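Local coordinates for sensor protein PfeS (Pseudomonas aeruginosa, PDB 3KYZ), which is a membrane-bound sensor histidine kinase, seen here through its sensor domain, that may activate its partner regulator PfeR by phosphorylation, at residues A[41-44]-A[45-49]. Residues are numbered along the deposited sequence; the frame is centred on the assembly and turned at random. Where two conformers were deposited one is given.
Sequences GAER and FRKEL
Arg44 passes across the carboxylate end of Glu48, one helical turn further on, with its CG and CD against OE2. Its NH2 donates to Glu48 OE2 at 3.0 Å, forming an i to i+4 salt bridge. The acceptor sits at the edge of the guanidinium, near its plane. OE2 is met on its syn side, with the donor 28° out of the carboxylate plane. The two planes are turned 65° apart, and a single N-H bond joins them. The Arg44 chain leaves with CG anti to the backbone N (chi1 -176°) and bends at chi3, which folds the guanidinium back to the acid. Its CG also rests 3.3 Å from Glu48 OE2. A second salt bridge, from Arg44 NH1 to Glu37, ties the same group to an earlier turn of the helix. Both bridges belong to one of two deposited conformers of Arg44, whose end is probably mobile.

Glu43 and Lys47 make a looser pair. Glu43 OE2 packs against the Lys47 methylene CE at 3.7 Å, but it is 4.2 Å from Lys47 NZ. A water closes this gap, donating to OE2 and accepting from NZ at 2.7 Å. Thr70 also hydrogen-bonds to Glu43 OE2. The other oxygen, OE1, reaches Arg46 NH1 through a second water. Arg46 is extended, its NE hydrogen-bonded to the Val57 carbonyl and its NH2 in a salt bridge with Glu76. The acid thus links two basic side chains through water.

All of this lies within the long helix 17-53 of the predicted periplasmic, Cache-like sensor domain. The Arg44–Glu48 bridge is on an exposed face. Ala42 and Phe45 pack on Leu59 of strand 57-60, while Leu49 reaches Val57 and, on strand 113-117, Leu114 and Ile116, joining the helix to the antiparallel sheet.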
ATOM      1  N   GLY A  41     -20.224  -6.558 -10.916  1.00 13.68           N
ATOM      2  CA  GLY A  41     -20.494  -7.126  -9.607  1.00 14.91           C
ATOM      3  C   GLY A  41     -19.640  -6.491  -8.524  1.00 13.49           C
ATOM      4  O   GLY A  41     -20.118  -6.205  -7.428  1.00 14.19           O
ATOM      5  N   ALA A  42     -18.371  -6.258  -8.828  1.00 13.43           N
ATOM      6  CA  ALA A  42     -17.490  -5.591  -7.881  1.00 12.84           C
ATOM      7  C   ALA A  42     -17.985  -4.172  -7.595  1.00 12.77           C
ATOM      8  O   ALA A  42     -17.946  -3.705  -6.455  1.00 13.37           O
ATOM      9  CB  ALA A  42     -16.065  -5.568  -8.410  1.00 13.84           C
ATOM     10  N   GLU A  43     -18.464  -3.494  -8.630  1.00 12.51           N
ATOM     11  CA  GLU A  43     -18.933  -2.121  -8.488  1.00 13.51           C
ATOM     12  C   GLU A  43     -20.158  -2.069  -7.574  1.00 13.54           C
ATOM     13  O   GLU A  43     -20.222  -1.267  -6.642  1.00 14.16           O
ATOM     14  CB  GLU A  43     -19.267  -1.530  -9.858  1.00 14.09           C
ATOM     15  CG  GLU A  43     -19.625  -0.056  -9.824  1.00 17.16           C
ATOM     16  CD  GLU A  43     -18.411   0.832  -9.657  1.00 18.68           C
ATOM     17  OE1 GLU A  43     -17.276   0.313  -9.740  1.00 18.49           O
ATOM     18  OE2 GLU A  43     -18.592   2.052  -9.453  1.00 22.46           O
ATOM     19  N   ARG A  44     -21.128  -2.937  -7.836  1.00 14.42           N
ATOM     20  CA  ARG A  44     -22.333  -2.962  -7.019  0.50 15.74           C
ATOM     21  C   ARG A  44     -22.022  -3.355  -5.580  1.00 14.98           C
ATOM     22  O   ARG A  44     -22.559  -2.756  -4.644  1.00 14.98           O
ATOM     23  CB  ARG A  44     -23.390  -3.892  -7.613  0.50 18.95           C
ATOM     24  CG  ARG A  44     -24.701  -3.883  -6.840  0.50 23.16           C
ATOM     25  CD  ARG A  44     -25.793  -4.619  -7.597  0.50 28.23           C
ATOM     26  NE  ARG A  44     -25.357  -5.946  -8.015  0.50 30.38           N
ATOM     27  CZ  ARG A  44     -25.406  -7.026  -7.246  0.50 33.14           C
ATOM     28  NH1 ARG A  44     -24.986  -8.193  -7.717  0.50 35.30           N
ATOM     29  NH2 ARG A  44     -25.875  -6.942  -6.007  0.50 34.16           N
ATOM     30  N   PHE A  45     -21.147  -4.341  -5.402  1.00 13.61           N
ATOM     31  CA  PHE A  45     -20.796  -4.777  -4.055  1.00 12.54           C
ATOM     32  C   PHE A  45     -20.133  -3.647  -3.268  1.00 12.24           C
ATOM     33  O   PHE A  45     -20.453  -3.403  -2.107  1.00 13.17           O
ATOM     34  CB  PHE A  45     -19.891  -6.013  -4.072  1.00 12.47           C
ATOM     35  CG  PHE A  45     -19.540  -6.498  -2.703  1.00 13.25           C
ATOM     36  CD1 PHE A  45     -20.370  -7.384  -2.038  1.00 14.84           C
ATOM     37  CD2 PHE A  45     -18.409  -6.025  -2.055  1.00 13.84           C
ATOM     38  CE1 PHE A  45     -20.060  -7.815  -0.759  1.00 15.81           C
ATOM     39  CE2 PHE A  45     -18.098  -6.454  -0.775  1.00 14.24           C
ATOM     40  CZ  PHE A  45     -18.920  -7.350  -0.127  1.00 15.80           C
ATOM     41  N   ARG A  46     -19.195  -2.964  -3.906  1.00 12.98           N
ATOM     42  CA  ARG A  46     -18.509  -1.848  -3.285  1.00 13.15           C
ATOM     43  C   ARG A  46     -19.496  -0.784  -2.787  1.00 13.56           C
ATOM     44  O   ARG A  46     -19.414  -0.314  -1.649  1.00 13.33           O
ATOM     45  CB  ARG A  46     -17.542  -1.237  -4.298  1.00 16.80           C
ATOM     46  CG  ARG A  46     -16.889  -0.005  -3.817  1.00 19.09           C
ATOM     47  CD  ARG A  46     -16.059   0.635  -4.904  1.00 18.87           C
ATOM     48  NE  ARG A  46     -15.225   1.625  -4.266  1.00 21.35           N
ATOM     49  CZ  ARG A  46     -14.477   2.522  -4.888  1.00 20.13           C
ATOM     50  NH1 ARG A  46     -14.434   2.579  -6.218  1.00 21.99           N
ATOM     51  NH2 ARG A  46     -13.774   3.368  -4.156  1.00 22.56           N
ATOM     52  N   LYS A  47     -20.447  -0.425  -3.640  1.00 13.39           N
ATOM     53  CA  LYS A  47     -21.450   0.575  -3.286  1.00 14.67           C
ATOM     54  C   LYS A  47     -22.328   0.105  -2.121  1.00 13.86           C
ATOM     55  O   LYS A  47     -22.604   0.866  -1.190  1.00 15.04           O
ATOM     56  CB  LYS A  47     -22.317   0.896  -4.502  1.00 17.11           C
ATOM     57  CG  LYS A  47     -21.615   1.702  -5.592  1.00 21.28           C
ATOM     58  CD  LYS A  47     -22.569   1.931  -6.753  1.00 30.26           C
ATOM     59  CE  LYS A  47     -21.893   2.596  -7.935  1.00 36.25           C
ATOM     60  NZ  LYS A  47     -22.745   2.461  -9.155  1.00 39.07           N
ATOM     61  N   GLU A  48     -22.776  -1.143  -2.183  1.00 13.89           N
ATOM     62  CA  GLU A  48     -23.655  -1.693  -1.152  1.00 15.08           C
ATOM     63  C   GLU A  48     -22.955  -1.761   0.203  1.00 13.97           C
ATOM     64  O   GLU A  48     -23.531  -1.391   1.235  1.00 14.60           O
ATOM     65  CB  GLU A  48     -24.156  -3.089  -1.551  1.00 16.54           C
ATOM     66  CG  GLU A  48     -25.118  -3.103  -2.735  1.00 22.24           C
ATOM     67  CD  GLU A  48     -25.416  -4.513  -3.226  1.00 29.33           C
ATOM     68  OE1 GLU A  48     -24.777  -5.465  -2.728  1.00 32.50           O
ATOM     69  OE2 GLU A  48     -26.284  -4.675  -4.110  1.00 33.30           O
ATOM     70  N   LEU A  49     -21.713  -2.236   0.209  1.00 13.07           N
ATOM     71  CA  LEU A  49     -20.993  -2.381   1.468  1.00 12.33           C
ATOM     72  C   LEU A  49     -20.652  -1.017   2.056  1.00 12.51           C
ATOM     73  O   LEU A  49     -20.749  -0.808   3.264  1.00 13.66           O
ATOM     74  CB  LEU A  49     -19.729  -3.221   1.295  1.00 13.69           C
ATOM     75  CG  LEU A  49     -18.950  -3.490   2.585  1.00 13.22           C
ATOM     76  CD1 LEU A  49     -19.853  -4.157   3.625  1.00 14.68           C
ATOM     77  CD2 LEU A  49     -17.716  -4.351   2.307  1.00 14.22           C
TER
HETATM   78  O   HOH W   1     -14.908   0.823  -8.458  1.00 23.22           O
HETATM   79  O   HOH W   2     -20.914   3.173 -11.051  1.00 50.68           O